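Local coordinates for 2-hydroxyisobutanoyl-CoA mutase large subunit (Aquincola tertiaricarbonis, PDB 4R3U), which pairs with a small cobalamin-binding subunit to isomerise 2-hydroxyisobutyryl-CoA and (S)-3-hydroxybutyryl-CoA, acting on the R form only very weakly, at residues Gln303-Phe306 / Phe307-Val310; Leu425-Glu428 / Tyr429-Ile433; Phe462-Glu465 / Thr466-Lys470. All coordinates share one frame; numbering follows the deposited sequence.

Contact 1: residues Gln303-Phe306 / Phe307-Val310; sequences QGDF and FEEV
Phe306 drives an edge of its ring into the face of Phe307: CD2 lies 3.6 Å above the plane, over the ring centre, with the planes at 87°, a T-shaped pair. This is the tight end of the turn that starts helix 306-327, and Pro415 of the second large subunit packs on Phe307. Asp305 is the N-cap. A chi1 of -161° puts its CG beside the carbonyl carbon, from where OD1 reaches the first turn and takes a weak capping bond from Glu308 N at 3.4 Å. A water donates to Asp305 OD1 (2.9 Å) and accepts from Phe307 N (3.0 Å). OD2 accepts from Ile52 N instead, while Glu308 spends its oxygens on Gly53 N, Thr51 and Tyr429. The other end is looser: the partly exposed Gln303 sends its amide away from the helix, and its grip comes through the backbone. Gln303 N meets Glu309 OE1 at 2.9 Å, nearly straight (177°) but from above the carboxylate plane. Lys312 also pairs with that oxygen. Asp305 thus caps the helix start and Glu309 ties it to the backbone of Gln303; negative charge at this N-terminal end would probably be stabilised by the helix dipole.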
loop_
_atom_site.group_PDB
_atom_site.type_symbol
_atom_site.label_atom_id
_atom_site.label_comp_id
_atom_site.label_asym_id
_atom_site.label_seq_id
_atom_site.Cartn_x
_atom_site.Cartn_y
_atom_site.Cartn_z
ATOM N N GLN A 303 -6.489 9.093 7.305
ATOM C CA GLN A 303 -6.381 8.135 8.396
ATOM C C GLN A 303 -6.479 6.711 7.900
ATOM O O GLN A 303 -6.570 6.470 6.670
ATOM C CB GLN A 303 -7.375 8.429 9.538
ATOM C CG GLN A 303 -6.738 9.032 10.780
ATOM C CD GLN A 303 -6.175 8.025 11.784
ATOM O OE1 GLN A 303 -6.427 6.800 11.759
ATOM N NE2 GLN A 303 -5.414 8.542 12.727
ATOM N N GLY A 304 -6.412 5.783 8.885
ATOM C CA GLY A 304 -6.354 4.353 8.690
ATOM C C GLY A 304 -7.569 3.687 8.146
ATOM O O GLY A 304 -7.408 2.617 7.576
ATOM N N ASP A 305 -8.799 4.221 8.375
ATOM C CA ASP A 305 -9.978 3.516 7.840
ATOM C C ASP A 305 -10.120 3.898 6.382
ATOM O O ASP A 305 -10.615 4.992 6.043
ATOM C CB ASP A 305 -11.269 3.765 8.638
ATOM C CG ASP A 305 -12.360 2.721 8.407
ATOM O OD1 ASP A 305 -12.748 2.501 7.220
ATOM O OD2 ASP A 305 -12.863 2.150 9.413
ATOM N N PHE A 306 -9.606 3.012 5.524
ATOM C CA PHE A 306 -9.551 3.199 4.083
ATOM C C PHE A 306 -10.784 3.858 3.439
ATOM O O PHE A 306 -10.640 4.910 2.813
ATOM C CB PHE A 306 -9.155 1.881 3.392
ATOM C CG PHE A 306 -8.870 2.027 1.921
ATOM C CD1 PHE A 306 -7.644 2.517 1.481
ATOM C CD2 PHE A 306 -9.832 1.678 0.971
ATOM C CE1 PHE A 306 -7.381 2.672 0.121
ATOM C CE2 PHE A 306 -9.562 1.804 -0.393
ATOM C CZ PHE A 306 -8.337 2.304 -0.811
ATOM N N PHE A 307 -11.976 3.248 3.600
ATOM C CA PHE A 307 -13.219 3.751 3.012
ATOM C C PHE A 307 -13.827 4.930 3.706
ATOM O O PHE A 307 -14.282 5.851 3.014
ATOM C CB PHE A 307 -14.238 2.650 2.781
ATOM C CG PHE A 307 -13.794 1.686 1.712
ATOM C CD1 PHE A 307 -13.749 2.076 0.376
ATOM C CD2 PHE A 307 -13.387 0.401 2.041
ATOM C CE1 PHE A 307 -13.338 1.187 -0.611
ATOM C CE2 PHE A 307 -12.970 -0.478 1.052
ATOM C CZ PHE A 307 -12.963 -0.082 -0.271
ATOM N N GLU A 308 -13.772 4.951 5.066
ATOM C CA GLU A 308 -14.260 6.076 5.869
ATOM C C GLU A 308 -13.569 7.427 5.490
ATOM O O GLU A 308 -14.236 8.456 5.384
ATOM C CB GLU A 308 -14.077 5.765 7.338
ATOM C CG GLU A 308 -14.262 6.936 8.276
ATOM C CD GLU A 308 -14.311 6.488 9.719
ATOM O OE1 GLU A 308 -13.279 5.986 10.229
ATOM O OE2 GLU A 308 -15.417 6.557 10.306
ATOM N N GLU A 309 -12.249 7.400 5.283
ATOM C CA GLU A 309 -11.438 8.559 4.911
ATOM C C GLU A 309 -11.813 9.109 3.555
ATOM O O GLU A 309 -11.941 10.306 3.430
ATOM C CB GLU A 309 -9.935 8.214 5.018
ATOM C CG GLU A 309 -9.518 8.082 6.469
ATOM C CD GLU A 309 -9.726 9.357 7.278
ATOM O OE1 GLU A 309 -9.112 10.386 6.918
ATOM O OE2 GLU A 309 -10.499 9.334 8.263
ATOM N N VAL A 310 -12.100 8.241 2.583
ATOM C CA VAL A 310 -12.576 8.617 1.247
ATOM C C VAL A 310 -13.989 9.257 1.356
ATOM O O VAL A 310 -14.236 10.316 0.776
ATOM C CB VAL A 310 -12.563 7.397 0.280
ATOM C CG1 VAL A 310 -13.155 7.762 -1.073
ATOM C CG2 VAL A 310 -11.149 6.830 0.118
HETATM O O HOH W 1 -12.049 0.684 5.115
#

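Contact 2: residues Leu425-Glu428 / Tyr429-Ile433; sequences LTTE and YEKKI
Thr427 OG1 is gripped by three groups, Glu423 O one turn back, Arg318 NH1 and Thr69 OG1, while the methyl of the same residue meets Lys431 one turn on. This is the regular i to i+4 hydrogen bonding of an alpha-helix, helix 420-442, with side chains one turn apart lying alongside. A chi1 of -60° sets OG1 beside the backbone N and turns CG2 the other way, alongside the extended Lys431 chain, with CG2 3.8 Å from Lys431 NZ; at this distance the pair shares van der Waals contact, not a polar bond. Glu428 and Lys432 also run side by side, yet the nearest approach of their side chains is Glu428 OE2 to Lys432 CE, 4.1 Å. Lys432 NZ stays 5.3 Å from Glu428 OE2, too far for a salt bridge. Glu430 turns to the neighbouring helix 306-327, where Lys322 and Arg318 each take one of its carboxylate oxygens, and Lys432 pairs with Glu435. On the buried side Phe55 stacks on the Tyr429 ring, and Leu425 CG comes to 4.2 Å from Tyr429 CD2. Leu425 O accepts Tyr429 N at 2.9 Å with an N-H...O angle of 170°, and the ring presents its edge to this oxygen, CD2 3.5 Å from Leu425 O.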
loop_
_atom_site.group_PDB
_atom_site.type_symbol
_atom_site.label_atom_id
_atom_site.label_comp_id
_atom_site.label_asym_id
_atom_site.label_seq_id
_atom_site.Cartn_x
_atom_site.Cartn_y
_atom_site.Cartn_z
ATOM N N LEU A 425 -21.954 6.062 3.233
ATOM C CA LEU A 425 -21.065 6.638 4.238
ATOM C C LEU A 425 -20.815 8.131 3.987
ATOM O O LEU A 425 -20.828 8.901 4.953
ATOM C CB LEU A 425 -19.750 5.839 4.315
ATOM C CG LEU A 425 -18.958 5.908 5.636
ATOM C CD1 LEU A 425 -19.867 5.679 6.883
ATOM C CD2 LEU A 425 -17.801 4.933 5.615
ATOM N N THR A 426 -20.636 8.544 2.690
ATOM C CA THR A 426 -20.487 9.957 2.301
ATOM C C THR A 426 -21.730 10.730 2.800
ATOM O O THR A 426 -21.600 11.796 3.417
ATOM C CB THR A 426 -20.343 10.092 0.766
ATOM O OG1 THR A 426 -19.185 9.374 0.326
ATOM C CG2 THR A 426 -20.300 11.552 0.292
ATOM N N THR A 427 -22.926 10.149 2.571
ATOM C CA THR A 427 -24.196 10.759 2.987
ATOM C C THR A 427 -24.378 10.833 4.521
ATOM O O THR A 427 -24.927 11.820 5.022
ATOM C CB THR A 427 -25.358 10.170 2.171
ATOM O OG1 THR A 427 -25.116 10.435 0.774
ATOM C CG2 THR A 427 -26.702 10.722 2.595
ATOM N N GLU A 428 -23.917 9.790 5.238
ATOM C CA GLU A 428 -23.955 9.683 6.699
ATOM C C GLU A 428 -23.056 10.763 7.296
ATOM O O GLU A 428 -23.507 11.513 8.166
ATOM C CB GLU A 428 -23.546 8.275 7.173
ATOM C CG GLU A 428 -24.726 7.415 7.587
ATOM C CD GLU A 428 -25.474 7.911 8.821
ATOM O OE1 GLU A 428 -26.560 8.515 8.650
ATOM O OE2 GLU A 428 -24.971 7.708 9.952
ATOM N N TYR A 429 -21.821 10.909 6.764
ATOM C CA TYR A 429 -20.901 11.964 7.183
ATOM C C TYR A 429 -21.506 13.372 7.019
ATOM O O TYR A 429 -21.492 14.137 7.980
ATOM C CB TYR A 429 -19.531 11.841 6.478
ATOM C CG TYR A 429 -18.537 11.124 7.352
ATOM C CD1 TYR A 429 -17.754 11.826 8.276
ATOM C CD2 TYR A 429 -18.482 9.731 7.375
ATOM C CE1 TYR A 429 -16.907 11.159 9.158
ATOM C CE2 TYR A 429 -17.629 9.057 8.240
ATOM C CZ TYR A 429 -16.839 9.773 9.124
ATOM O OH TYR A 429 -16.045 9.098 10.012
ATOM N N GLU A 430 -22.100 13.668 5.839
ATOM C CA GLU A 430 -22.761 14.932 5.497
ATOM C C GLU A 430 -23.787 15.351 6.570
ATOM O O GLU A 430 -23.658 16.415 7.170
ATOM C CB GLU A 430 -23.429 14.806 4.120
ATOM C CG GLU A 430 -24.007 16.119 3.625
ATOM C CD GLU A 430 -25.059 16.029 2.543
ATOM O OE1 GLU A 430 -25.546 17.097 2.110
ATOM O OE2 GLU A 430 -25.447 14.897 2.175
ATOM N N LYS A 431 -24.770 14.475 6.832
ATOM C CA LYS A 431 -25.822 14.675 7.817
ATOM C C LYS A 431 -25.251 14.872 9.229
ATOM O O LYS A 431 -25.645 15.820 9.914
ATOM C CB LYS A 431 -26.850 13.533 7.758
ATOM C CG LYS A 431 -27.637 13.518 6.445
ATOM C CD LYS A 431 -28.447 12.241 6.248
ATOM C CE LYS A 431 -29.264 12.252 4.970
ATOM N NZ LYS A 431 -29.877 10.923 4.675
ATOM N N LYS A 432 -24.296 14.014 9.642
ATOM C CA LYS A 432 -23.655 14.087 10.964
ATOM C C LYS A 432 -22.840 15.350 11.116
ATOM O O LYS A 432 -22.855 15.943 12.198
ATOM C CB LYS A 432 -22.837 12.827 11.286
ATOM C CG LYS A 432 -23.658 11.555 11.529
ATOM C CD LYS A 432 -24.321 11.484 12.899
ATOM C CE LYS A 432 -25.472 10.502 12.879
ATOM N NZ LYS A 432 -26.396 10.691 14.033
ATOM N N ILE A 433 -22.191 15.811 10.015
ATOM C CA ILE A 433 -21.431 17.076 9.973
ATOM C C ILE A 433 -22.391 18.258 10.167
ATOM O O ILE A 433 -22.131 19.108 11.017
ATOM C CB ILE A 433 -20.601 17.229 8.663
ATOM C CG1 ILE A 433 -19.303 16.375 8.691
ATOM C CG2 ILE A 433 -20.297 18.712 8.323
ATOM C CD1 ILE A 433 -18.819 15.905 7.243
#

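Contact 3: residues Phe462-Glu465 / Thr466-Lys470; sequences FAYE and TALRK
Arg469 reaches back one helical turn to Glu465, and nearly every atom of its chain meets that residue. CB lies 3.4 Å from Glu465 O, the acceptor of the Arg469 backbone N-H. CG touches the same carbonyl oxygen at 3.3 Å, and CD, continuing the extended chain, passes 3.7 Å from Glu465 OE2. NE then donates to Glu465 OE2 at 2.8 Å in a salt bridge with an N-H...O angle of 162°, using the anti lone pair. The oxygen lies in the guanidinium plane, at its edge, though the carboxylate and guanidinium planes are 69° apart. The bend of Glu465 at chi2 (55°) folds the carboxylate so that OE2 reaches NE, while its CG lies 3.5 Å from Arg469 NH2. At the tip NH1 forms a second salt bridge, with Asp54. A methionine in place of Arg469 would probably leave both Glu465 and Asp54 without their charged mate and free the Glu465 carboxylate to turn. Next to this pair, Leu468 CG lies over one face of the Tyr464 ring, toward its rim and 4.2 Å from the centroid, a CH-pi contact; Leu468 CD1 is 3.5 Å from Tyr464 CE2. Arg31 and Val35 of the small subunit pack on Thr466 and Ala467. The whole is an i to i+4 salt-bridged helix at the interface with the cobalamin-binding subunit.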
loop_
_atom_site.group_PDB
_atom_site.type_symbol
_atom_site.label_atom_id
_atom_site.label_comp_id
_atom_site.label_asym_id
_atom_site.label_seq_id
_atom_site.Cartn_x
_atom_site.Cartn_y
_atom_site.Cartn_z
ATOM N N PHE A 462 -12.169 11.269 22.613
ATOM C CA PHE A 462 -11.888 10.293 21.575
ATOM C C PHE A 462 -10.462 9.727 21.740
ATOM O O PHE A 462 -10.307 8.505 21.779
ATOM C CB PHE A 462 -12.173 10.849 20.170
ATOM C CG PHE A 462 -12.491 9.760 19.171
ATOM C CD1 PHE A 462 -13.723 9.098 19.199
ATOM C CD2 PHE A 462 -11.576 9.407 18.191
ATOM C CE1 PHE A 462 -14.012 8.077 18.278
ATOM C CE2 PHE A 462 -11.883 8.412 17.250
ATOM C CZ PHE A 462 -13.093 7.757 17.295
ATOM N N ALA A 463 -9.470 10.628 21.947
ATOM C CA ALA A 463 -8.058 10.331 22.205
ATOM C C ALA A 463 -7.916 9.314 23.353
ATOM O O ALA A 463 -7.145 8.360 23.205
ATOM C CB ALA A 463 -7.297 11.622 22.551
ATOM N N TYR A 464 -8.689 9.487 24.454
ATOM C CA TYR A 464 -8.655 8.604 25.614
ATOM C C TYR A 464 -9.285 7.238 25.326
ATOM O O TYR A 464 -8.738 6.209 25.725
ATOM C CB TYR A 464 -9.265 9.276 26.860
ATOM C CG TYR A 464 -9.112 8.477 28.144
ATOM C CD1 TYR A 464 -7.865 8.306 28.742
ATOM C CD2 TYR A 464 -10.218 7.947 28.790
ATOM C CE1 TYR A 464 -7.723 7.596 29.930
ATOM C CE2 TYR A 464 -10.091 7.249 29.988
ATOM C CZ TYR A 464 -8.841 7.065 30.553
ATOM O OH TYR A 464 -8.728 6.351 31.736
ATOM N N GLU A 465 -10.414 7.224 24.596
ATOM C CA GLU A 465 -11.065 5.982 24.187
ATOM C C GLU A 465 -10.141 5.203 23.220
ATOM O O GLU A 465 -10.044 3.979 23.331
ATOM C CB GLU A 465 -12.471 6.252 23.609
ATOM C CG GLU A 465 -13.275 5.010 23.225
ATOM C CD GLU A 465 -13.511 3.928 24.271
ATOM O OE1 GLU A 465 -13.614 4.267 25.471
ATOM O OE2 GLU A 465 -13.624 2.742 23.881
ATOM N N THR A 466 -9.397 5.920 22.338
ATOM C CA THR A 466 -8.429 5.299 21.441
ATOM C C THR A 466 -7.328 4.609 22.272
ATOM O O THR A 466 -6.982 3.457 21.981
ATOM C CB THR A 466 -7.850 6.309 20.461
ATOM O OG1 THR A 466 -8.874 6.807 19.592
ATOM C CG2 THR A 466 -6.699 5.736 19.657
ATOM N N ALA A 467 -6.795 5.311 23.303
ATOM C CA ALA A 467 -5.747 4.797 24.176
ATOM C C ALA A 467 -6.224 3.553 24.919
ATOM O O ALA A 467 -5.487 2.566 24.979
ATOM C CB ALA A 467 -5.311 5.869 25.157
ATOM N N LEU A 468 -7.462 3.581 25.447
ATOM C CA LEU A 468 -8.039 2.435 26.143
ATOM C C LEU A 468 -8.265 1.247 25.179
ATOM O O LEU A 468 -8.082 0.093 25.596
ATOM C CB LEU A 468 -9.356 2.801 26.842
ATOM C CG LEU A 468 -9.304 3.795 27.996
ATOM C CD1 LEU A 468 -10.684 4.113 28.471
ATOM C CD2 LEU A 468 -8.465 3.300 29.151
ATOM N N ARG A 469 -8.669 1.529 23.907
ATOM C CA ARG A 469 -8.920 0.488 22.893
ATOM C C ARG A 469 -7.630 -0.206 22.466
ATOM O O ARG A 469 -7.647 -1.399 22.203
ATOM C CB ARG A 469 -9.691 1.043 21.681
ATOM C CG ARG A 469 -11.168 1.209 21.966
ATOM C CD ARG A 469 -11.943 1.695 20.767
ATOM N NE ARG A 469 -13.226 2.285 21.162
ATOM C CZ ARG A 469 -14.097 2.831 20.315
ATOM N NH1 ARG A 469 -13.841 2.861 19.008
ATOM N NH2 ARG A 469 -15.214 3.377 20.769
ATOM N N LYS A 470 -6.513 0.543 22.435
ATOM C CA LYS A 470 -5.157 0.075 22.147
ATOM C C LYS A 470 -4.671 -0.819 23.307
ATOM O O LYS A 470 -3.994 -1.833 23.105
ATOM C CB LYS A 470 -4.220 1.294 22.051
ATOM C CG LYS A 470 -3.743 1.630 20.662
ATOM C CD LYS A 470 -2.871 2.875 20.673
ATOM C CE LYS A 470 -1.403 2.641 20.940
ATOM N NZ LYS A 470 -0.701 3.948 21.095
#

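Contacts 1, 2 and 3 follow in that order along the chain. Contact 1 starts helix 306-327; contact 2 lies on helix 420-442 and contact 3 on helix 454-472. Contacts 1 and 2, centres 14 Å apart, do touch: Glu308 OE2 and Tyr429 OH are 2.6 Å apart, a probable hydrogen bond, and Leu425 CD2 packs 3.7 Å from Glu308 CA. They thus join helix 306-327, which follows strand 298-302 of the parallel sheet in this TIM-barrel-clan protein, to the later helix 420-442. Contact 3 touches neither, its centre lying 18 Å from contact 1 and 23 Å from contact 2; one side of 462-470, with Ala463, Tyr464, Thr466 and Ala467, packs on the small subunit.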